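Local coordinates for thin, isoform D (Drosophila melanogaster, PDB 6XG7), which probably acts as a zinc-binding ubiquitin ligase, with this chain forming its NHL-repeat beta-propeller, a domain thought to bind other proteins, at residues N113-Q117 with A128-Q132; C156-R162 with L186-I192; N207-Q211 with T222-E226. All blocks are in the same frame, centred on the assembly; numbering follows the deposited sequence. Where two conformers were deposited one is given.

Contact 1: N113-Q117 with A128-Q132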
loop_
_atom_site.group_PDB
_atom_site.type_symbol
_atom_site.label_atom_id
_atom_site.label_comp_id
_atom_site.label_asym_id
_atom_site.label_seq_id
_atom_site.Cartn_x
_atom_site.Cartn_y
_atom_site.Cartn_z
ATOM N N ASN A 113 -16.965 0.901 3.763
ATOM C CA ASN A 113 -17.506 1.026 5.103
ATOM C C ASN A 113 -16.839 2.138 5.902
ATOM O O ASN A 113 -17.198 2.350 7.060
ATOM C CB ASN A 113 -17.394 -0.302 5.847
ATOM C CG ASN A 113 -18.321 -1.353 5.281
ATOM O OD1 ASN A 113 -19.483 -1.071 4.941
ATOM N ND2 ASN A 113 -17.830 -2.572 5.183
ATOM N N HIS A 114 -15.871 2.838 5.315
ATOM C CA HIS A 114 -15.251 4.004 5.941
ATOM C C HIS A 114 -14.773 3.685 7.351
ATOM O O HIS A 114 -15.009 4.428 8.310
ATOM C CB HIS A 114 -16.179 5.211 5.897
ATOM C CG HIS A 114 -16.636 5.514 4.512
ATOM N ND1 HIS A 114 -15.911 6.299 3.641
ATOM C CD2 HIS A 114 -17.725 5.088 3.827
ATOM C CE1 HIS A 114 -16.548 6.359 2.484
ATOM N NE2 HIS A 114 -17.651 5.634 2.574
ATOM N N ARG A 115 -14.022 2.593 7.463
ATOM C CA ARG A 115 -13.516 2.142 8.750
ATOM C C ARG A 115 -12.244 1.337 8.531
ATOM O O ARG A 115 -11.941 0.894 7.420
ATOM C CB ARG A 115 -14.562 1.296 9.498
ATOM C CG ARG A 115 -14.845 -0.023 8.807
ATOM C CD ARG A 115 -15.970 -0.815 9.461
ATOM N NE ARG A 115 -16.283 -2.036 8.717
ATOM C CZ ARG A 115 -17.200 -2.928 9.078
ATOM N NH1 ARG A 115 -17.866 -2.779 10.213
ATOM N NH2 ARG A 115 -17.434 -3.978 8.297
ATOM N N ILE A 116 -11.524 1.132 9.627
ATOM C CA ILE A 116 -10.385 0.225 9.711
ATOM C C ILE A 116 -10.808 -0.987 10.529
ATOM O O ILE A 116 -11.507 -0.843 11.542
ATOM C CB ILE A 116 -9.189 0.916 10.403
ATOM C CG1 ILE A 116 -8.803 2.233 9.712
ATOM C CG2 ILE A 116 -7.998 -0.044 10.478
ATOM C CD1 ILE A 116 -8.529 2.124 8.250
ATOM N N GLN A 117 -10.346 -2.169 10.122
ATOM C CA GLN A 117 -10.526 -3.378 10.917
ATOM C C GLN A 117 -9.174 -3.991 11.260
ATOM O O GLN A 117 -8.242 -3.975 10.452
ATOM C CB GLN A 117 -11.417 -4.410 10.214
ATOM C CG GLN A 117 -12.827 -3.933 9.988
ATOM C CD GLN A 117 -13.748 -5.047 9.556
ATOM O OE1 GLN A 117 -13.919 -6.038 10.259
ATOM N NE2 GLN A 117 -14.324 -4.903 8.378
ATOM N N ALA A 128 -12.973 -2.897 15.120
ATOM C CA ALA A 128 -13.173 -1.950 14.042
ATOM C C ALA A 128 -13.203 -0.555 14.639
ATOM O O ALA A 128 -13.665 -0.352 15.765
ATOM C CB ALA A 128 -14.484 -2.198 13.278
ATOM N N PHE A 129 -12.685 0.411 13.892
ATOM C CA PHE A 129 -12.803 1.797 14.306
ATOM C C PHE A 129 -13.022 2.670 13.090
ATOM O O PHE A 129 -12.520 2.384 11.996
ATOM C CB PHE A 129 -11.625 2.285 15.163
ATOM C CG PHE A 129 -10.265 2.221 14.488
ATOM C CD1 PHE A 129 -9.482 1.076 14.554
ATOM C CD2 PHE A 129 -9.752 3.332 13.849
ATOM C CE1 PHE A 129 -8.217 1.041 13.971
ATOM C CE2 PHE A 129 -8.492 3.301 13.271
ATOM C CZ PHE A 129 -7.728 2.162 13.328
ATOM N N GLY A 130 -13.783 3.727 13.297
ATOM C CA GLY A 130 -14.065 4.694 12.264
ATOM C C GLY A 130 -15.453 4.531 11.669
ATOM O O GLY A 130 -16.083 3.473 11.742
ATOM N N SER A 131 -15.941 5.628 11.107
ATOM C CA SER A 131 -17.155 5.653 10.310
ATOM C C SER A 131 -17.027 6.835 9.360
ATOM O O SER A 131 -16.056 7.595 9.417
ATOM C CB SER A 131 -18.408 5.753 11.189
ATOM O OG SER A 131 -18.395 6.937 11.966
ATOM N N GLN A 132 -18.010 6.986 8.483
ATOM C CA GLN A 132 -17.916 7.986 7.429
ATOM C C GLN A 132 -18.077 9.398 7.984
ATOM O O GLN A 132 -19.008 9.676 8.747
ATOM C CB GLN A 132 -18.964 7.701 6.353
ATOM C CG GLN A 132 -18.820 8.574 5.133
ATOM C CD GLN A 132 -19.694 9.796 5.200
ATOM O OE1 GLN A 132 -20.850 9.708 5.597
ATOM N NE2 GLN A 132 -19.155 10.937 4.812
#
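I116 and F129 form an antiparallel hydrogen-bonded pair at the open end of a beta hairpin, strands 115-119 and 125-129, the outer half of one blade of the NHL beta-propeller. Two backbone bonds join them: I116 N donates to F129 O at 2.9 Å, and F129 N to I116 O. The two side chains leave the same face of the sheet and run alongside each other. F129 turns its ring beneath the isoleucine because CG sits between the backbone N and the carbonyl carbon (chi1 60°), and I116 CB lies over one ring face, displaced toward the rim and 3.5 Å from F129 CZ. On the opposite face of the sheet, Q117 CG meets A128 CB in the neighbouring non-hydrogen-bonded pair.

Beyond the paired residues the chains stay close, and H114 takes over. Its CB packs on the backbone of Q132, 3.6 Å from Q132 CA. The next atom, CG, rests against Q132 CB at 3.7 Å. From there the ring spreads beneath Q132 CG, which stands almost exactly over its centre in a CH-pi contact, 9° off the normal; the Q132 chain, bent at chi2, then carries the amide away to N140. The imidazole ends in polar company, ND1 bonding Y141 N while the ring meets that tyrosine edge-to-face. R115 takes the other route: its chain, extended from CG to NE, leads away from the hairpin partner to a salt bridge with D110, a carboxylate that also receives N113 ND2 and Q117 NE2, which also bonds E91 O. Near its root, R115 CB lies against F129 O and G130 O. The acceptor I116 O has a second, weaker visitor beside the F129 N-H, the A128 CA-H, with CA 3.2 Å from the oxygen.

Contact 2: C156-R162 with L186-I192; sequences CDKENHR and LEHPHYI
H161 and H188 lie side by side with their ring planes 40° apart, an oblique pair at the seam between two blades of the NHL propeller. The link that crosses here belongs to a backbone: H188 N points straight at H161 ND1, 3.2 Å away and close to the imidazole plane. C156, H161 and H188 were each modelled in two conformers, so the geometry of their side chains describes one of them.

Two further imidazole faces are covered from the 156-162 side. K158 CD lies over the H190 ring, 3.5 Å from NE2, with the two side chains running in the same direction; K158 CG is anti to the backbone N (chi1 -179°), which takes the chain past P189 O, a buried carbonyl without a partner. At chi3 and chi4 the lysine bends, bringing NZ to E159 OE2 in a 2.9 Å salt bridge. That same OE2 stands over a face of the H188 ring, the carboxylate plane turned 79° from it. Deeper in, C156 SG, in the conformer described, meets I192 CB at 3.5 Å.

Where the turn rejoins the sheet, H161 and R162 both face D157, a G1 beta bulge. D157 OD2 accepts R162 NE on its anti side at 2.8 Å and N160 ND2 on its syn side, so one oxygen ties the turn together.

The contact thus joins the end of strand 153-157 and the turn after it, in one blade, to strand 185-194, the inner strand of the next. Strand 199-204 packs against L186, P189 and I192, strand 172-179 touches H161 and E187, and W143 of strand 142-147 puts an edge-to-face contact against H190.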
loop_
_atom_site.group_PDB
_atom_site.type_symbol
_atom_site.label_atom_id
_atom_site.label_comp_id
_atom_site.label_asym_id
_atom_site.label_seq_id
_atom_site.Cartn_x
_atom_site.Cartn_y
_atom_site.Cartn_z
ATOM N N CYS A 156 -4.213 6.578 5.092
ATOM C CA CYS A 156 -4.555 7.581 4.005
ATOM C C CYS A 156 -6.089 7.769 3.795
ATOM O O CYS A 156 -6.829 6.862 3.383
ATOM C CB CYS A 156 -4.011 7.127 2.659
ATOM S SG CYS A 156 -2.272 7.348 2.477
ATOM N N ASP A 157 -6.561 8.891 4.285
ATOM C CA ASP A 157 -7.996 9.182 4.336
ATOM C C ASP A 157 -8.270 9.997 3.079
ATOM O O ASP A 157 -8.212 11.227 3.081
ATOM C CB ASP A 157 -8.255 9.964 5.621
ATOM C CG ASP A 157 -9.703 10.280 5.844
ATOM O OD1 ASP A 157 -10.542 9.850 5.030
ATOM O OD2 ASP A 157 -9.981 10.964 6.855
ATOM N N LYS A 158 -8.545 9.281 1.986
ATOM C CA LYS A 158 -8.305 9.813 0.646
ATOM C C LYS A 158 -9.107 11.081 0.383
ATOM O O LYS A 158 -8.545 12.103 -0.029
ATOM C CB LYS A 158 -8.627 8.742 -0.398
ATOM C CG LYS A 158 -8.385 9.215 -1.813
ATOM C CD LYS A 158 -8.587 8.106 -2.818
ATOM C CE LYS A 158 -10.052 7.830 -3.118
ATOM N NZ LYS A 158 -10.678 8.825 -4.050
ATOM N N GLU A 159 -10.424 11.028 0.564
ATOM C CA GLU A 159 -11.244 12.184 0.209
ATOM C C GLU A 159 -11.243 13.264 1.281
ATOM O O GLU A 159 -11.813 14.332 1.054
ATOM C CB GLU A 159 -12.659 11.756 -0.189
ATOM C CG GLU A 159 -12.711 11.135 -1.570
ATOM C CD GLU A 159 -12.101 12.028 -2.622
ATOM O OE1 GLU A 159 -12.530 13.197 -2.726
ATOM O OE2 GLU A 159 -11.151 11.561 -3.296
ATOM N N ASN A 160 -10.603 13.031 2.424
ATOM C CA ASN A 160 -10.336 14.108 3.367
ATOM C C ASN A 160 -8.930 14.679 3.210
ATOM O O ASN A 160 -8.527 15.538 3.996
ATOM C CB ASN A 160 -10.570 13.640 4.804
ATOM C CG ASN A 160 -12.035 13.398 5.111
ATOM O OD1 ASN A 160 -12.928 14.009 4.522
ATOM N ND2 ASN A 160 -12.287 12.489 6.036
ATOM N N HIS A 161 -8.180 14.221 2.205
ATOM C CA HIS A 161 -6.866 14.759 1.843
ATOM C C HIS A 161 -5.926 14.827 3.048
ATOM O O HIS A 161 -5.204 15.795 3.274
ATOM C CB HIS A 161 -7.012 16.092 1.113
ATOM C CG HIS A 161 -7.975 16.019 -0.033
ATOM N ND1 HIS A 161 -7.737 15.252 -1.156
ATOM C CD2 HIS A 161 -9.196 16.577 -0.212
ATOM C CE1 HIS A 161 -8.758 15.362 -1.985
ATOM N NE2 HIS A 161 -9.660 16.156 -1.434
ATOM N N ARG A 162 -5.897 13.733 3.805
ATOM C CA ARG A 162 -5.125 13.729 5.034
ATOM C C ARG A 162 -4.674 12.324 5.392
ATOM O O ARG A 162 -5.206 11.321 4.906
ATOM C CB ARG A 162 -5.931 14.323 6.191
ATOM C CG ARG A 162 -7.120 13.463 6.607
ATOM C CD ARG A 162 -8.021 14.211 7.553
ATOM N NE ARG A 162 -9.145 13.409 8.008
ATOM C CZ ARG A 162 -10.071 13.879 8.835
ATOM N NH1 ARG A 162 -9.957 15.119 9.300
ATOM N NH2 ARG A 162 -11.073 13.128 9.238
ATOM N N LEU A 186 -2.206 17.664 0.095
ATOM C CA LEU A 186 -2.394 16.400 -0.592
ATOM C C LEU A 186 -3.646 16.458 -1.448
ATOM O O LEU A 186 -4.622 17.126 -1.098
ATOM C CB LEU A 186 -2.565 15.268 0.433
ATOM C CG LEU A 186 -1.414 15.035 1.420
ATOM C CD1 LEU A 186 -1.863 14.126 2.574
ATOM C CD2 LEU A 186 -0.226 14.435 0.665
ATOM N N GLU A 187 -3.611 15.755 -2.583
ATOM C CA GLU A 187 -4.761 15.633 -3.477
ATOM C C GLU A 187 -4.965 14.158 -3.781
ATOM O O GLU A 187 -4.187 13.570 -4.538
ATOM C CB GLU A 187 -4.556 16.430 -4.766
ATOM C CG GLU A 187 -4.706 17.912 -4.598
ATOM C CD GLU A 187 -6.143 18.320 -4.354
ATOM O OE1 GLU A 187 -7.077 17.527 -4.631
ATOM O OE2 GLU A 187 -6.338 19.447 -3.872
ATOM N N HIS A 188 -5.999 13.573 -3.179
ATOM C CA HIS A 188 -6.333 12.172 -3.417
ATOM C C HIS A 188 -5.165 11.254 -3.062
ATOM O O HIS A 188 -4.767 10.433 -3.900
ATOM C CB HIS A 188 -6.687 11.910 -4.888
ATOM C CG HIS A 188 -7.945 12.573 -5.358
ATOM N ND1 HIS A 188 -8.910 11.903 -6.080
ATOM C CD2 HIS A 188 -8.384 13.847 -5.237
ATOM C CE1 HIS A 188 -9.895 12.733 -6.373
ATOM N NE2 HIS A 188 -9.600 13.920 -5.874
ATOM N N PRO A 189 -4.597 11.348 -1.863
ATOM C CA PRO A 189 -3.527 10.426 -1.488
ATOM C C PRO A 189 -4.090 9.017 -1.391
ATOM O O PRO A 189 -5.199 8.806 -0.892
ATOM C CB PRO A 189 -3.088 10.947 -0.118
ATOM C CG PRO A 189 -4.380 11.520 0.462
ATOM C CD PRO A 189 -5.049 12.168 -0.720
ATOM N N HIS A 190 -3.320 8.045 -1.880
ATOM C CA HIS A 190 -3.763 6.656 -1.906
ATOM C C HIS A 190 -2.995 5.750 -0.952
ATOM O O HIS A 190 -3.616 5.070 -0.146
ATOM C CB HIS A 190 -3.712 6.076 -3.327
ATOM C CG HIS A 190 -4.839 6.518 -4.206
ATOM N ND1 HIS A 190 -4.892 7.773 -4.763
ATOM C CD2 HIS A 190 -5.965 5.884 -4.607
ATOM C CE1 HIS A 190 -5.991 7.889 -5.492
ATOM N NE2 HIS A 190 -6.658 6.752 -5.416
ATOM N N TYR A 191 -1.677 5.659 -1.062
ATOM C CA TYR A 191 -0.920 4.683 -0.300
ATOM C C TYR A 191 0.140 5.349 0.565
ATOM O O TYR A 191 0.452 6.539 0.422
ATOM C CB TYR A 191 -0.323 3.623 -1.236
ATOM C CG TYR A 191 -1.351 2.716 -1.876
ATOM C CD1 TYR A 191 -1.791 1.571 -1.227
ATOM C CD2 TYR A 191 -1.875 2.988 -3.142
ATOM C CE1 TYR A 191 -2.720 0.726 -1.812
ATOM C CE2 TYR A 191 -2.815 2.143 -3.734
ATOM C CZ TYR A 191 -3.228 1.012 -3.063
ATOM O OH TYR A 191 -4.150 0.146 -3.620
ATOM N N ILE A 192 0.677 4.555 1.494
ATOM C CA ILE A 192 1.485 5.085 2.582
ATOM C C ILE A 192 2.459 4.027 3.078
ATOM O O ILE A 192 2.180 2.825 3.067
ATOM C CB ILE A 192 0.552 5.610 3.711
ATOM C CG1 ILE A 192 1.310 6.337 4.818
ATOM C CG2 ILE A 192 -0.306 4.465 4.282
ATOM C CD1 ILE A 192 0.342 7.138 5.693
#

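Contact 3: N207-Q211 with T222-E226; sequences NHRIQ and TVGGE
I210 and V223 are an antiparallel hydrogen-bonded pair, V223 N reaching I210 O at 2.8 Å and I210 N reaching V223 O in turn, with the two segments running antiparallel. Beside them the T222 CA-H also leans on I210 O, and Q211 with T222 makes the next, non-hydrogen-bonded pair. Past V223 the strand gives way to G224 and G225. The positive phi of G224 (83°) suits a glycine, and G225 CA comes within 3.1 Å of H208 O.

On the face that carries I210 and V223 the side chains come closest at their CB atoms, 4.1 Å apart, before the isoleucine leads away from its partner. The fuller side-chain contact is between H208 and E226, which lie alongside each other and point the same way. H208 CB packs on E226 CA at 3.6 Å. The glutamate is stretched out, CG anti to the backbone N (chi1 -178°), and its length follows the imidazole: CG lies off-centre above the ring and OE1 ends 3.6 Å from H208 CD2. The carboxylate plane is turned 42° from the ring, and no hydrogen bond joins the two groups; H208 ND1 is instead taken up by F235 N, with the F235 ring edge-to-face to the histidine. R209 crosses T222, its CD 3.8 Å from the methyl CG2, on the way to a salt bridge with D204.

H208 and R209 both face D204, a G1 beta bulge between strands 199-204 and 209-214 of this blade. Strand 199-204 lies on the inner side of the hairpin and touches I210 through I201 and S203, while strand 219-223 forms the outer edge, with F233 and P236 of the following loop closing over I210.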
loop_
_atom_site.group_PDB
_atom_site.type_symbol
_atom_site.label_atom_id
_atom_site.label_comp_id
_atom_site.label_asym_id
_atom_site.label_seq_id
_atom_site.Cartn_x
_atom_site.Cartn_y
_atom_site.Cartn_z
ATOM N N ASN A 207 -1.227 15.021 -7.284
ATOM C CA ASN A 207 -0.106 15.937 -7.433
ATOM C C ASN A 207 1.132 15.266 -8.023
ATOM O O ASN A 207 2.196 15.895 -8.097
ATOM C CB ASN A 207 0.222 16.560 -6.086
ATOM C CG ASN A 207 -0.852 17.510 -5.610
ATOM O OD1 ASN A 207 -1.498 18.209 -6.407
ATOM N ND2 ASN A 207 -1.056 17.544 -4.302
ATOM N N HIS A 208 1.027 14.006 -8.444
ATOM C CA HIS A 208 2.099 13.327 -9.175
ATOM C C HIS A 208 3.417 13.361 -8.410
ATOM O O HIS A 208 4.492 13.555 -8.982
ATOM C CB HIS A 208 2.249 13.911 -10.582
ATOM C CG HIS A 208 0.959 13.983 -11.314
ATOM N ND1 HIS A 208 0.247 12.858 -11.672
ATOM C CD2 HIS A 208 0.241 15.043 -11.751
ATOM C CE1 HIS A 208 -0.858 13.222 -12.294
ATOM N NE2 HIS A 208 -0.883 14.542 -12.359
ATOM N N ARG A 209 3.340 13.138 -7.105
ATOM C CA ARG A 209 4.522 13.235 -6.269
ATOM C C ARG A 209 4.364 12.343 -5.048
ATOM O O ARG A 209 3.261 11.922 -4.690
ATOM C CB ARG A 209 4.788 14.690 -5.840
ATOM C CG ARG A 209 3.720 15.239 -4.894
ATOM C CD ARG A 209 3.841 16.713 -4.639
ATOM N NE ARG A 209 2.797 17.142 -3.713
ATOM C CZ ARG A 209 2.627 18.394 -3.317
ATOM N NH1 ARG A 209 3.450 19.339 -3.733
ATOM N NH2 ARG A 209 1.647 18.694 -2.493
ATOM N N ILE A 210 5.496 12.049 -4.424
ATOM C CA ILE A 210 5.541 11.456 -3.095
ATOM C C ILE A 210 5.880 12.569 -2.112
ATOM O O ILE A 210 6.781 13.382 -2.356
ATOM C CB ILE A 210 6.557 10.307 -3.028
ATOM C CG1 ILE A 210 5.874 8.952 -3.314
ATOM C CG2 ILE A 210 7.131 10.166 -1.635
ATOM C CD1 ILE A 210 5.182 8.829 -4.616
ATOM N N GLN A 211 5.157 12.626 -1.010
ATOM C CA GLN A 211 5.441 13.589 0.041
ATOM C C GLN A 211 5.868 12.835 1.284
ATOM O O GLN A 211 5.247 11.838 1.659
ATOM C CB GLN A 211 4.251 14.497 0.331
ATOM C CG GLN A 211 4.074 15.586 -0.708
ATOM C CD GLN A 211 3.471 16.837 -0.128
ATOM O OE1 GLN A 211 2.300 16.854 0.223
ATOM N NE2 GLN A 211 4.269 17.886 -0.010
ATOM N N THR A 222 9.816 16.294 -0.788
ATOM C CA THR A 222 8.980 15.831 -1.874
ATOM C C THR A 222 9.879 15.059 -2.818
ATOM O O THR A 222 11.043 15.426 -3.022
ATOM C CB THR A 222 8.368 17.018 -2.622
ATOM O OG1 THR A 222 7.569 17.781 -1.716
ATOM C CG2 THR A 222 7.507 16.541 -3.777
ATOM N N VAL A 223 9.340 13.995 -3.393
ATOM C CA VAL A 223 10.023 13.228 -4.420
ATOM C C VAL A 223 9.177 13.301 -5.673
ATOM O O VAL A 223 7.976 13.000 -5.638
ATOM C CB VAL A 223 10.236 11.764 -4.003
ATOM C CG1 VAL A 223 10.888 10.994 -5.153
ATOM C CG2 VAL A 223 11.063 11.683 -2.720
ATOM N N GLY A 224 9.790 13.723 -6.759
ATOM C CA GLY A 224 9.155 13.660 -8.042
ATOM C C GLY A 224 8.227 14.827 -8.333
ATOM O O GLY A 224 8.127 15.830 -7.611
ATOM N N GLY A 225 7.513 14.641 -9.430
ATOM C CA GLY A 225 6.626 15.622 -10.017
ATOM C C GLY A 225 6.143 15.046 -11.330
ATOM O O GLY A 225 6.574 13.969 -11.745
ATOM N N GLU A 226 5.245 15.774 -11.982
ATOM C CA GLU A 226 4.510 15.209 -13.108
ATOM C C GLU A 226 5.417 14.989 -14.322
ATOM O O GLU A 226 6.100 15.913 -14.781
ATOM C CB GLU A 226 3.376 16.158 -13.488
ATOM C CG GLU A 226 2.526 15.643 -14.615
ATOM C CD GLU A 226 1.374 16.552 -14.937
ATOM O OE1 GLU A 226 1.120 17.515 -14.170
ATOM O OE2 GLU A 226 0.735 16.305 -15.975
#

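Contacts 1 and 3 are the same piece of two propeller blades, each the open end of an outer hairpin, with two backbone bonds and a histidine packed against the residue three places beyond the strand. They differ in the pairing, an aromatic ring under an isoleucine against a valine, and at the histidine: a glutamine CG centred over it in contact 1, a glutamate chain alongside it, off-centre, in contact 3. Contact 2 is the most buried, held by side chains meeting side chains and backbone, not by paired strands; contact 3 is mixed, and contact 1 lies nearest the surface. Contact 2 touches contact 3, E187 N lying 3.6 Å from N207 ND2, and shares its sheet.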